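Local coordinates for cyclase (Uncultured organism, PDB 5IBZ), which belongs to the cyclase family and may have arylformamidase-like activity, though its true substrate is uncertain, at residues D291-Q305 and G311-K323. Numbering follows the deposited sequence. Where two conformers were deposited one is given.
Sequences DCAQDGRYEFFLAAQ and GAVGSPLNPIAVK
Strands 299-303 and 320-322 run antiparallel, their axes 4.7 Å apart, with Phe301-Val322 and Ala303-Ile320 as hydrogen-bonded pairs and Leu302-Ala321 as the non-hydrogen-bonded pair between them. The four bonds include a nearly straight one from Ala303 N to Ile320 O (2.9 Å, 172°). On the face carrying Leu302, the small methyl of Ala321 lets the Phe300 ring lie over it, a CH-pi contact with Ala321 CB 4.1 Å from the ring centroid. On the other face the edge of Phe301 meets Val322 CG2 alongside. Within the large mixed sheet of this cyclase fold, strand 320-322 sits between 299-303 and 52-54, so the C-terminus is built into the sheet. Lys323, the last residue, bends at chi3 (76°) to bring NZ back to the end of helix 286-295. There Lys323 NZ forms salt bridges with Asp291 OD2, on its anti side, and Asp295 OD1, on its syn side, each at 2.8 Å, and hydrogen-bonds Arg297 O in the carbonyl plane. Asp295 OD1 also takes the backbone N of Arg297, an Asx turn; Lys51 pairs with both aspartates. Without the amine, as with an alanine here, Arg297 O would probably lose this donor and the two acids part of their compensating charge. Arg297 suits the terminal carboxylate: its NH1 forms a salt bridge to Lys323 OXT at 2.9 Å, in the guanidinium plane, while NH2 hydrogen-bonds Leu46 O. Farther along, Leu317 CD1 packs 3.7 Å from Ala304 CB, and one water links Gln305 O to Pro316 O.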
loop_
_atom_site.group_PDB
_atom_site.type_symbol
_atom_site.label_atom_id
_atom_site.label_comp_id
_atom_site.label_asym_id
_atom_site.label_seq_id
_atom_site.Cartn_x
_atom_site.Cartn_y
_atom_site.Cartn_z
ATOM N N ASP B 291 -10.380 29.117 20.840
ATOM C CA ASP B 291 -9.408 29.639 21.793
ATOM C C ASP B 291 -9.051 31.083 21.448
ATOM O O ASP B 291 -8.970 31.922 22.336
ATOM C CB ASP B 291 -8.158 28.755 21.835
ATOM C CG ASP B 291 -7.131 29.260 22.835
ATOM O OD1 ASP B 291 -7.351 29.035 24.038
ATOM O OD2 ASP B 291 -6.132 29.885 22.418
ATOM N N CYS B 292 -8.823 31.366 20.167
ATOM C CA CYS B 292 -8.485 32.735 19.749
ATOM C C CYS B 292 -9.632 33.718 20.023
ATOM O O CYS B 292 -9.395 34.879 20.356
ATOM C CB CYS B 292 -8.106 32.770 18.272
ATOM S SG CYS B 292 -6.576 31.871 17.872
ATOM N N ALA B 293 -10.876 33.267 19.889
ATOM C CA ALA B 293 -12.011 34.124 20.188
ATOM C C ALA B 293 -12.046 34.475 21.671
ATOM O O ALA B 293 -12.406 35.596 22.042
ATOM C CB ALA B 293 -13.327 33.462 19.753
ATOM N N GLN B 294 -11.606 33.546 22.508
ATOM C CA GLN B 294 -11.615 33.746 23.951
ATOM C C GLN B 294 -10.441 34.585 24.477
ATOM O O GLN B 294 -10.622 35.353 25.431
ATOM C CB GLN B 294 -11.625 32.387 24.670
ATOM C CG GLN B 294 -13.020 31.854 24.925
ATOM C CD GLN B 294 -13.051 30.348 25.124
ATOM O OE1 GLN B 294 -12.018 29.707 25.334
ATOM N NE2 GLN B 294 -14.244 29.773 25.049
ATOM N N ASP B 295 -9.249 34.461 23.893
ATOM C CA ASP B 295 -8.115 35.237 24.414
ATOM C C ASP B 295 -7.706 36.397 23.524
ATOM O O ASP B 295 -6.885 37.208 23.926
ATOM C CB ASP B 295 -6.899 34.331 24.736
ATOM C CG ASP B 295 -6.141 33.795 23.513
ATOM O OD1 ASP B 295 -6.422 34.163 22.362
ATOM O OD2 ASP B 295 -5.200 32.986 23.752
ATOM N N GLY B 296 -8.340 36.526 22.356
ATOM C CA GLY B 296 -8.089 37.642 21.470
ATOM C C GLY B 296 -6.757 37.635 20.735
ATOM O O GLY B 296 -6.398 38.628 20.101
ATOM N N ARG B 297 -6.026 36.531 20.820
ATOM C CA ARG B 297 -4.734 36.409 20.148
ATOM C C ARG B 297 -4.843 35.482 18.972
ATOM O O ARG B 297 -5.074 34.297 19.157
ATOM C CB ARG B 297 -3.682 35.877 21.104
ATOM C CG ARG B 297 -3.417 36.764 22.304
ATOM C CD ARG B 297 -2.342 36.155 23.182
ATOM N NE ARG B 297 -1.089 35.973 22.453
ATOM C CZ ARG B 297 -0.220 34.983 22.656
ATOM N NH1 ARG B 297 -0.434 34.053 23.583
ATOM N NH2 ARG B 297 0.883 34.940 21.927
ATOM N N TYR B 298 -4.684 36.018 17.764
ATOM C CA TYR B 298 -4.788 35.227 16.544
ATOM C C TYR B 298 -3.431 34.953 15.879
ATOM O O TYR B 298 -3.364 34.301 14.834
ATOM C CB TYR B 298 -5.707 35.942 15.566
ATOM C CG TYR B 298 -7.158 35.895 15.986
ATOM C CD1 TYR B 298 -7.678 36.797 16.897
ATOM C CD2 TYR B 298 -7.990 34.935 15.453
ATOM C CE1 TYR B 298 -9.027 36.716 17.259
ATOM C CE2 TYR B 298 -9.308 34.859 15.799
ATOM C CZ TYR B 298 -9.812 35.721 16.704
ATOM O OH TYR B 298 -11.147 35.589 17.028
ATOM N N GLU B 299 -2.366 35.485 16.483
ATOM C CA GLU B 299 -1.001 35.267 16.009
ATOM C C GLU B 299 -0.289 34.328 16.956
ATOM O O GLU B 299 -0.389 34.470 18.181
ATOM C CB GLU B 299 -0.225 36.584 15.899
ATOM C CG GLU B 299 -0.863 37.617 14.983
ATOM C CD GLU B 299 -1.462 38.798 15.736
ATOM O OE1 GLU B 299 -1.627 38.703 16.968
ATOM O OE2 GLU B 299 -1.759 39.831 15.091
ATOM N N PHE B 300 0.420 33.349 16.404
ATOM C CA PHE B 300 1.017 32.314 17.237
ATOM C C PHE B 300 2.251 31.721 16.584
ATOM O O PHE B 300 2.585 32.041 15.432
ATOM C CB PHE B 300 0.002 31.204 17.506
ATOM C CG PHE B 300 -0.735 30.771 16.267
ATOM C CD1 PHE B 300 -0.197 29.833 15.414
ATOM C CD2 PHE B 300 -1.945 31.343 15.939
ATOM C CE1 PHE B 300 -0.866 29.458 14.278
ATOM C CE2 PHE B 300 -2.615 30.975 14.805
ATOM C CZ PHE B 300 -2.071 30.035 13.964
ATOM N N PHE B 301 2.943 30.879 17.337
ATOM C CA PHE B 301 4.045 30.101 16.780
ATOM C C PHE B 301 3.441 28.854 16.154
ATOM O O PHE B 301 2.610 28.188 16.761
ATOM C CB PHE B 301 5.082 29.758 17.857
ATOM C CG PHE B 301 6.269 28.976 17.362
ATOM C CD1 PHE B 301 6.230 27.586 17.302
ATOM C CD2 PHE B 301 7.421 29.634 16.996
ATOM C CE1 PHE B 301 7.349 26.871 16.871
ATOM C CE2 PHE B 301 8.535 28.925 16.544
ATOM C CZ PHE B 301 8.491 27.544 16.497
ATOM N N LEU B 302 3.825 28.581 14.915
ATOM C CA LEU B 302 3.309 27.442 14.165
ATOM C C LEU B 302 4.425 26.478 13.816
ATOM O O LEU B 302 5.413 26.888 13.198
ATOM C CB LEU B 302 2.643 27.920 12.888
ATOM C CG LEU B 302 2.033 26.836 11.999
ATOM C CD1 LEU B 302 0.977 26.048 12.733
ATOM C CD2 LEU B 302 1.449 27.471 10.774
ATOM N N ALA B 303 4.283 25.216 14.233
ATOM C CA ALA B 303 5.183 24.150 13.806
ATOM C C ALA B 303 4.454 23.285 12.810
ATOM O O ALA B 303 3.683 22.387 13.206
ATOM C CB ALA B 303 5.655 23.320 14.991
ATOM N N ALA B 304 4.676 23.574 11.524
ATOM C CA ALA B 304 3.972 22.905 10.438
ATOM C C ALA B 304 4.966 22.340 9.428
ATOM O O ALA B 304 4.738 22.351 8.211
ATOM C CB ALA B 304 3.002 23.846 9.784
ATOM N N GLN B 305 6.017 21.731 9.944
ATOM C CA GLN B 305 7.027 21.132 9.071
ATOM C C GLN B 305 6.453 19.935 8.302
ATOM O O GLN B 305 5.643 19.170 8.819
ATOM C CB GLN B 305 8.259 20.724 9.890
ATOM C CG GLN B 305 8.046 19.554 10.872
ATOM C CD GLN B 305 7.577 19.965 12.279
ATOM O OE1 GLN B 305 6.809 20.915 12.455
ATOM N NE2 GLN B 305 8.007 19.203 13.275
ATOM N N GLY B 311 11.681 14.069 -3.355
ATOM C CA GLY B 311 10.977 13.876 -4.613
ATOM C C GLY B 311 9.469 13.852 -4.502
ATOM O O GLY B 311 8.787 13.646 -5.503
ATOM N N ALA B 312 8.933 14.080 -3.306
ATOM C CA ALA B 312 7.484 14.122 -3.141
ATOM C C ALA B 312 6.935 15.505 -3.466
ATOM O O ALA B 312 7.642 16.518 -3.345
ATOM C CB ALA B 312 7.090 13.717 -1.719
ATOM N N VAL B 313 5.659 15.535 -3.852
ATOM C CA VAL B 313 5.036 16.783 -4.264
ATOM C C VAL B 313 4.088 17.338 -3.189
ATOM O O VAL B 313 3.301 18.253 -3.448
ATOM C CB VAL B 313 4.288 16.626 -5.611
ATOM C CG1 VAL B 313 5.244 16.166 -6.678
ATOM C CG2 VAL B 313 3.119 15.679 -5.511
ATOM N N GLY B 314 4.234 16.837 -1.965
ATOM C CA GLY B 314 3.506 17.339 -0.809
ATOM C C GLY B 314 3.769 16.415 0.359
ATOM O O GLY B 314 4.534 15.464 0.249
ATOM N N SER B 315 3.106 16.665 1.475
ATOM C CA SER B 315 3.310 15.865 2.666
ATOM C C SER B 315 2.135 15.961 3.610
ATOM O O SER B 315 1.548 17.034 3.731
ATOM C CB SER B 315 4.540 16.350 3.409
ATOM O OG SER B 315 4.736 15.607 4.593
ATOM N N PRO B 316 1.824 14.867 4.316
ATOM C CA PRO B 316 0.981 14.976 5.504
ATOM C C PRO B 316 1.737 15.677 6.602
ATOM O O PRO B 316 2.967 15.798 6.571
ATOM C CB PRO B 316 0.663 13.516 5.874
ATOM C CG PRO B 316 1.692 12.730 5.246
ATOM C CD PRO B 316 2.207 13.471 4.045
ATOM N N LEU B 317 0.994 16.189 7.564
ATOM C CA LEU B 317 1.634 16.777 8.726
ATOM C C LEU B 317 0.657 16.884 9.872
ATOM O O LEU B 317 -0.523 16.602 9.732
ATOM C CB LEU B 317 2.209 18.139 8.394
ATOM C CG LEU B 317 1.178 19.232 8.185
ATOM C CD1 LEU B 317 1.821 20.587 8.563
ATOM C CD2 LEU B 317 0.726 19.279 6.760
ATOM N N ASN B 318 1.214 17.267 11.021
ATOM C CA ASN B 318 0.428 17.595 12.194
ATOM C C ASN B 318 0.840 18.995 12.625
ATOM O O ASN B 318 1.752 19.170 13.429
ATOM C CB ASN B 318 0.652 16.583 13.301
ATOM C CG ASN B 318 -0.164 16.879 14.511
ATOM O OD1 ASN B 318 -1.037 17.732 14.482
ATOM N ND2 ASN B 318 0.129 16.198 15.597
ATOM N N PRO B 319 0.201 20.014 12.048
ATOM C CA PRO B 319 0.608 21.379 12.440
ATOM C C PRO B 319 0.238 21.679 13.889
ATOM O O PRO B 319 -0.916 21.412 14.267
ATOM C CB PRO B 319 -0.192 22.277 11.481
ATOM C CG PRO B 319 -0.940 21.338 10.557
ATOM C CD PRO B 319 -1.022 20.019 11.250
ATOM N N ILE B 320 1.173 22.209 14.685
ATOM C CA ILE B 320 0.880 22.600 16.062
ATOM C C ILE B 320 0.935 24.118 16.204
ATOM O O ILE B 320 1.967 24.724 15.906
ATOM C CB ILE B 320 1.871 21.988 17.060
ATOM C CG1 ILE B 320 2.031 20.478 16.856
ATOM C CG2 ILE B 320 1.409 22.279 18.496
ATOM C CD1 ILE B 320 0.743 19.665 17.017
ATOM N N ALA B 321 -0.189 24.707 16.623
ATOM C CA ALA B 321 -0.233 26.107 17.019
ATOM C C ALA B 321 0.171 26.205 18.485
ATOM O O ALA B 321 -0.383 25.483 19.325
ATOM C CB ALA B 321 -1.626 26.685 16.806
ATOM N N VAL B 322 1.133 27.083 18.775
ATOM C CA VAL B 322 1.635 27.272 20.138
ATOM C C VAL B 322 1.475 28.723 20.544
ATOM O O VAL B 322 1.924 29.629 19.851
ATOM C CB VAL B 322 3.121 26.866 20.271
ATOM C CG1 VAL B 322 3.533 26.803 21.733
ATOM C CG2 VAL B 322 3.374 25.536 19.595
ATOM N N LYS B 323 0.799 28.941 21.665
ATOM C CA LYS B 323 0.520 30.291 22.162
ATOM C C LYS B 323 1.167 30.544 23.520
ATOM O O LYS B 323 1.959 29.704 23.949
ATOM C CB LYS B 323 -1.000 30.497 22.215
ATOM C CG LYS B 323 -1.594 30.546 20.805
ATOM C CD LYS B 323 -3.125 30.554 20.806
ATOM C CE LYS B 323 -3.632 31.925 21.187
ATOM N NZ LYS B 323 -5.114 32.025 21.007
ATOM O OXT LYS B 323 0.969 31.577 24.191
HETATM O O HOH W 1 4.912 16.501 8.875
HETATM O O HOH W 2 4.037 19.278 11.032
#